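Local coordinates for protein amorpha-4,11-diene synthase (Artemisia annua, PDB 4GAX) that probably cyclises farnesyl diphosphate to a sesquiterpene with release of diphosphate, as a metal-dependent plant sesquiterpene synthase, at residues I55-L66 / N237-E247. Sequence-based numbering, arbitrary orientation.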
loop_
_atom_site.group_PDB
_atom_site.type_symbol
_atom_site.label_atom_id
_atom_site.label_comp_id
_atom_site.label_asym_id
_atom_site.label_seq_id
_atom_site.Cartn_x
_atom_site.Cartn_y
_atom_site.Cartn_z
ATOM N N ILE A 55 -25.655 -1.928 -18.158
ATOM C CA ILE A 55 -24.644 -1.359 -19.039
ATOM C C ILE A 55 -23.299 -1.988 -18.708
ATOM O O ILE A 55 -22.581 -2.451 -19.594
ATOM C CB ILE A 55 -24.541 0.174 -18.869
ATOM C CG1 ILE A 55 -25.794 0.869 -19.412
ATOM C CG2 ILE A 55 -23.298 0.718 -19.573
ATOM C CD1 ILE A 55 -25.862 0.929 -20.926
ATOM N N VAL A 56 -22.982 -2.028 -17.420
ATOM C CA VAL A 56 -21.701 -2.524 -16.964
ATOM C C VAL A 56 -21.542 -4.014 -17.269
ATOM O O VAL A 56 -20.449 -4.477 -17.601
ATOM C CB VAL A 56 -21.495 -2.216 -15.462
ATOM C CG1 VAL A 56 -20.898 -3.398 -14.728
ATOM C CG2 VAL A 56 -20.629 -0.976 -15.293
ATOM N N LYS A 57 -22.640 -4.756 -17.183
ATOM C CA LYS A 57 -22.604 -6.198 -17.419
ATOM C C LYS A 57 -22.186 -6.505 -18.858
ATOM O O LYS A 57 -21.304 -7.338 -19.102
ATOM C CB LYS A 57 -23.968 -6.824 -17.094
ATOM C CG LYS A 57 -24.023 -8.337 -17.238
ATOM C CD LYS A 57 -25.272 -8.924 -16.581
ATOM C CE LYS A 57 -26.548 -8.495 -17.292
ATOM N NZ LYS A 57 -27.766 -9.015 -16.604
ATOM N N ASP A 58 -22.803 -5.808 -19.809
ATOM C CA ASP A 58 -22.492 -5.996 -21.223
ATOM C C ASP A 58 -21.100 -5.480 -21.602
ATOM O O ASP A 58 -20.431 -6.047 -22.479
ATOM C CB ASP A 58 -23.568 -5.348 -22.084
ATOM C CG ASP A 58 -24.956 -5.864 -21.747
ATOM O OD1 ASP A 58 -25.112 -7.096 -21.590
ATOM O OD2 ASP A 58 -25.884 -5.036 -21.623
ATOM N N LEU A 59 -20.661 -4.409 -20.949
ATOM C CA LEU A 59 -19.291 -3.943 -21.137
ATOM C C LEU A 59 -18.304 -5.020 -20.704
ATOM O O LEU A 59 -17.314 -5.276 -21.391
ATOM C CB LEU A 59 -19.033 -2.663 -20.345
ATOM C CG LEU A 59 -19.677 -1.393 -20.908
ATOM C CD1 LEU A 59 -19.489 -0.239 -19.929
ATOM C CD2 LEU A 59 -19.086 -1.042 -22.272
ATOM N N LYS A 60 -18.582 -5.638 -19.559
ATOM C CA LYS A 60 -17.765 -6.729 -19.026
ATOM C C LYS A 60 -17.569 -7.868 -20.020
ATOM O O LYS A 60 -16.457 -8.384 -20.174
ATOM C CB LYS A 60 -18.393 -7.291 -17.746
ATOM C CG LYS A 60 -17.649 -6.906 -16.485
ATOM C CD LYS A 60 -18.469 -5.990 -15.592
ATOM C CE LYS A 60 -19.169 -6.774 -14.496
ATOM N NZ LYS A 60 -18.560 -8.124 -14.325
ATOM N N LYS A 61 -18.649 -8.255 -20.692
ATOM C CA LYS A 61 -18.591 -9.342 -21.664
ATOM C C LYS A 61 -17.758 -8.973 -22.890
ATOM O O LYS A 61 -17.095 -9.830 -23.483
ATOM C CB LYS A 61 -19.998 -9.730 -22.117
ATOM C CG LYS A 61 -20.970 -10.020 -20.986
ATOM C CD LYS A 61 -22.275 -10.577 -21.542
ATOM C CE LYS A 61 -23.382 -10.562 -20.499
ATOM N NZ LYS A 61 -24.464 -9.603 -20.874
ATOM N N GLU A 62 -17.821 -7.715 -23.306
ATOM C CA GLU A 62 -17.010 -7.273 -24.435
ATOM C C GLU A 62 -15.532 -7.374 -24.059
ATOM O O GLU A 62 -14.702 -7.791 -24.866
ATOM C CB GLU A 62 -17.329 -5.824 -24.809
ATOM C CG GLU A 62 -18.767 -5.561 -25.204
ATOM C CD GLU A 62 -18.983 -4.118 -25.640
ATOM O OE1 GLU A 62 -18.085 -3.560 -26.318
ATOM O OE2 GLU A 62 -20.040 -3.539 -25.297
ATOM N N VAL A 63 -15.204 -6.979 -22.832
ATOM C CA VAL A 63 -13.821 -7.053 -22.361
ATOM C C VAL A 63 -13.336 -8.497 -22.194
ATOM O O VAL A 63 -12.180 -8.811 -22.506
ATOM C CB VAL A 63 -13.626 -6.268 -21.041
ATOM C CG1 VAL A 63 -12.184 -6.402 -20.526
ATOM C CG2 VAL A 63 -13.977 -4.790 -21.258
ATOM N N ARG A 64 -14.202 -9.382 -21.713
ATOM C CA ARG A 64 -13.816 -10.791 -21.633
ATOM C C ARG A 64 -13.458 -11.304 -23.011
ATOM O O ARG A 64 -12.445 -11.983 -23.178
ATOM C CB ARG A 64 -14.921 -11.646 -21.030
ATOM C CG ARG A 64 -15.104 -11.388 -19.575
ATOM C CD ARG A 64 -15.997 -12.421 -18.936
ATOM N NE ARG A 64 -16.176 -12.106 -17.527
ATOM C CZ ARG A 64 -17.284 -11.590 -17.011
ATOM N NH1 ARG A 64 -18.338 -11.363 -17.786
ATOM N NH2 ARG A 64 -17.344 -11.330 -15.709
ATOM N N GLN A 65 -14.279 -10.956 -24.000
ATOM C CA GLN A 65 -14.051 -11.388 -25.368
ATOM C C GLN A 65 -12.736 -10.842 -25.942
ATOM O O GLN A 65 -12.038 -11.543 -26.677
ATOM C CB GLN A 65 -15.240 -11.001 -26.252
ATOM C CG GLN A 65 -15.044 -11.244 -27.743
ATOM C CD GLN A 65 -15.057 -12.727 -28.114
ATOM O OE1 GLN A 65 -15.270 -13.599 -27.264
ATOM N NE2 GLN A 65 -14.829 -13.013 -29.393
ATOM N N LEU A 66 -12.402 -9.597 -25.608
ATOM C CA LEU A 66 -11.124 -9.010 -26.020
ATOM C C LEU A 66 -9.942 -9.813 -25.487
ATOM O O LEU A 66 -8.983 -10.086 -26.214
ATOM C CB LEU A 66 -11.006 -7.574 -25.512
ATOM C CG LEU A 66 -11.910 -6.525 -26.157
ATOM C CD1 LEU A 66 -11.643 -5.164 -25.542
ATOM C CD2 LEU A 66 -11.717 -6.494 -27.666
ATOM N N ASN A 237 -9.284 2.392 -26.096
ATOM C CA ASN A 237 -10.445 1.536 -26.272
ATOM C C ASN A 237 -11.669 2.163 -25.600
ATOM O O ASN A 237 -11.692 2.345 -24.382
ATOM C CB ASN A 237 -10.160 0.146 -25.689
ATOM C CG ASN A 237 -11.258 -0.847 -25.990
ATOM O OD1 ASN A 237 -12.408 -0.675 -25.560
ATOM N ND2 ASN A 237 -10.915 -1.897 -26.735
ATOM N N LYS A 238 -12.686 2.483 -26.390
ATOM C CA LYS A 238 -13.843 3.203 -25.882
ATOM C C LYS A 238 -14.619 2.355 -24.880
ATOM O O LYS A 238 -15.211 2.874 -23.927
ATOM C CB LYS A 238 -14.752 3.629 -27.035
ATOM C CG LYS A 238 -14.097 4.597 -28.025
ATOM C CD LYS A 238 -15.062 4.964 -29.148
ATOM C CE LYS A 238 -14.642 6.253 -29.855
ATOM N NZ LYS A 238 -13.328 6.119 -30.543
ATOM N N THR A 239 -14.615 1.045 -25.084
ATOM C CA THR A 239 -15.314 0.165 -24.151
ATOM C C THR A 239 -14.629 0.132 -22.795
ATOM O O THR A 239 -15.296 0.224 -21.768
ATOM C CB THR A 239 -15.431 -1.258 -24.691
ATOM O OG1 THR A 239 -16.437 -1.279 -25.708
ATOM C CG2 THR A 239 -15.819 -2.232 -23.581
ATOM N N LEU A 240 -13.306 -0.011 -22.780
ATOM C CA LEU A 240 -12.584 -0.058 -21.511
ATOM C C LEU A 240 -12.759 1.223 -20.705
ATOM O O LEU A 240 -12.956 1.179 -19.487
ATOM C CB LEU A 240 -11.083 -0.281 -21.722
ATOM C CG LEU A 240 -10.509 -1.659 -22.029
ATOM C CD1 LEU A 240 -8.983 -1.533 -22.106
ATOM C CD2 LEU A 240 -10.911 -2.671 -20.959
ATOM N N ILE A 241 -12.654 2.371 -21.367
ATOM C CA ILE A 241 -12.732 3.630 -20.629
ATOM C C ILE A 241 -14.138 3.853 -20.090
ATOM O O ILE A 241 -14.303 4.356 -18.969
ATOM C CB ILE A 241 -12.238 4.863 -21.447
ATOM C CG1 ILE A 241 -12.066 6.073 -20.514
ATOM C CG2 ILE A 241 -13.200 5.208 -22.577
ATOM C CD1 ILE A 241 -11.100 5.817 -19.363
ATOM N N LYS A 242 -15.152 3.457 -20.859
ATOM C CA LYS A 242 -16.526 3.610 -20.381
ATOM C C LYS A 242 -16.749 2.780 -19.122
ATOM O O LYS A 242 -17.304 3.257 -18.119
ATOM C CB LYS A 242 -17.519 3.196 -21.462
ATOM C CG LYS A 242 -18.959 3.507 -21.101
ATOM C CD LYS A 242 -19.921 2.952 -22.138
ATOM C CE LYS A 242 -21.307 3.556 -21.971
ATOM N NZ LYS A 242 -22.309 2.838 -22.804
ATOM N N LEU A 243 -16.293 1.534 -19.174
ATOM C CA LEU A 243 -16.396 0.631 -18.042
ATOM C C LEU A 243 -15.586 1.116 -16.843
ATOM O O LEU A 243 -16.055 1.063 -15.696
ATOM C CB LEU A 243 -15.892 -0.757 -18.453
ATOM C CG LEU A 243 -15.852 -1.821 -17.358
ATOM C CD1 LEU A 243 -17.228 -2.013 -16.736
ATOM C CD2 LEU A 243 -15.344 -3.120 -17.931
ATOM N N ALA A 244 -14.361 1.562 -17.099
ATOM C CA ALA A 244 -13.489 1.995 -16.008
ATOM C C ALA A 244 -14.084 3.159 -15.219
ATOM O O ALA A 244 -13.925 3.242 -13.996
ATOM C CB ALA A 244 -12.087 2.365 -16.534
ATOM N N LYS A 245 -14.754 4.067 -15.913
ATOM C CA LYS A 245 -15.287 5.249 -15.240
ATOM C C LYS A 245 -16.558 4.916 -14.468
ATOM O O LYS A 245 -16.759 5.418 -13.358
ATOM C CB LYS A 245 -15.550 6.370 -16.240
ATOM C CG LYS A 245 -14.295 6.942 -16.886
ATOM C CD LYS A 245 -14.681 7.939 -18.010
ATOM C CE LYS A 245 -14.550 9.378 -17.560
ATOM N NZ LYS A 245 -15.064 10.342 -18.599
ATOM N N LEU A 246 -17.421 4.087 -15.061
ATOM C CA LEU A 246 -18.655 3.651 -14.396
ATOM C C LEU A 246 -18.298 2.885 -13.125
ATOM O O LEU A 246 -18.899 3.082 -12.058
ATOM C CB LEU A 246 -19.485 2.748 -15.316
ATOM C CG LEU A 246 -20.583 3.367 -16.191
ATOM C CD1 LEU A 246 -20.258 4.786 -16.579
ATOM C CD2 LEU A 246 -20.817 2.513 -17.447
ATOM N N GLU A 247 -17.312 2.003 -13.250
ATOM C CA GLU A 247 -16.870 1.173 -12.135
ATOM C C GLU A 247 -16.159 2.012 -11.087
ATOM O O GLU A 247 -16.324 1.782 -9.895
ATOM C CB GLU A 247 -15.942 0.076 -12.636
ATOM C CG GLU A 247 -16.688 -1.044 -13.334
ATOM C CD GLU A 247 -17.563 -1.839 -12.377
ATOM O OE1 GLU A 247 -17.245 -1.891 -11.161
ATOM O OE2 GLU A 247 -18.566 -2.412 -12.844
#
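Leu59 drives into segment 237-247 as a knob, filling the hole formed by Thr239, Lys242, Leu243 and Leu246. Its CB lies 4.1 Å from Leu243 CB. The first torsion (chi1 -74°) sets CG beside the backbone N, and CD1, anti to CA (chi2 173°), is carried on to the opposing backbone, 3.7 Å from Leu243 CA, where it also reaches Lys242 CD and Leu246 CD2; CD2 lies 3.7 Å from Thr239 CG2. Leu243 answers as a knob among Val56, Leu59, Lys60 and Val63, its CD1 lying 3.8 Å from Val56 CG2 and its CD2 facing Val63. The packing is thus reciprocal knobs-into-holes, between helical segments whose N-to-C directions differ by 136°.

Towards the start of helix 238-269, Thr239 OG1 donates to Glu62 OE1 over 2.9 Å, arriving from above the carboxylate plane, while its CG2 turns inward to Leu59 and Val63. A valine in place of Thr239 would probably leave Glu62 OE1 without this donor and its carboxylate freer to swing. Asn237 N-caps the same helix, its OD1 accepting from Leu240 N at 3.0 Å and more weakly from Thr239 N, and Leu66 CD1 rests 3.6 Å from its ND2. Further along the helix, Glu247 OE2 lies over the methyls of Val56, while OE1 is hydrogen-bonded to Tyr94 OH.

Helix 52-71 of the N-terminal domain is thereby joined to the start of the long helix 238-269; helix 77-89 touches both through Leu83, against Leu66 and Leu240, and helix 219-232 packs on Leu240 and Ile241.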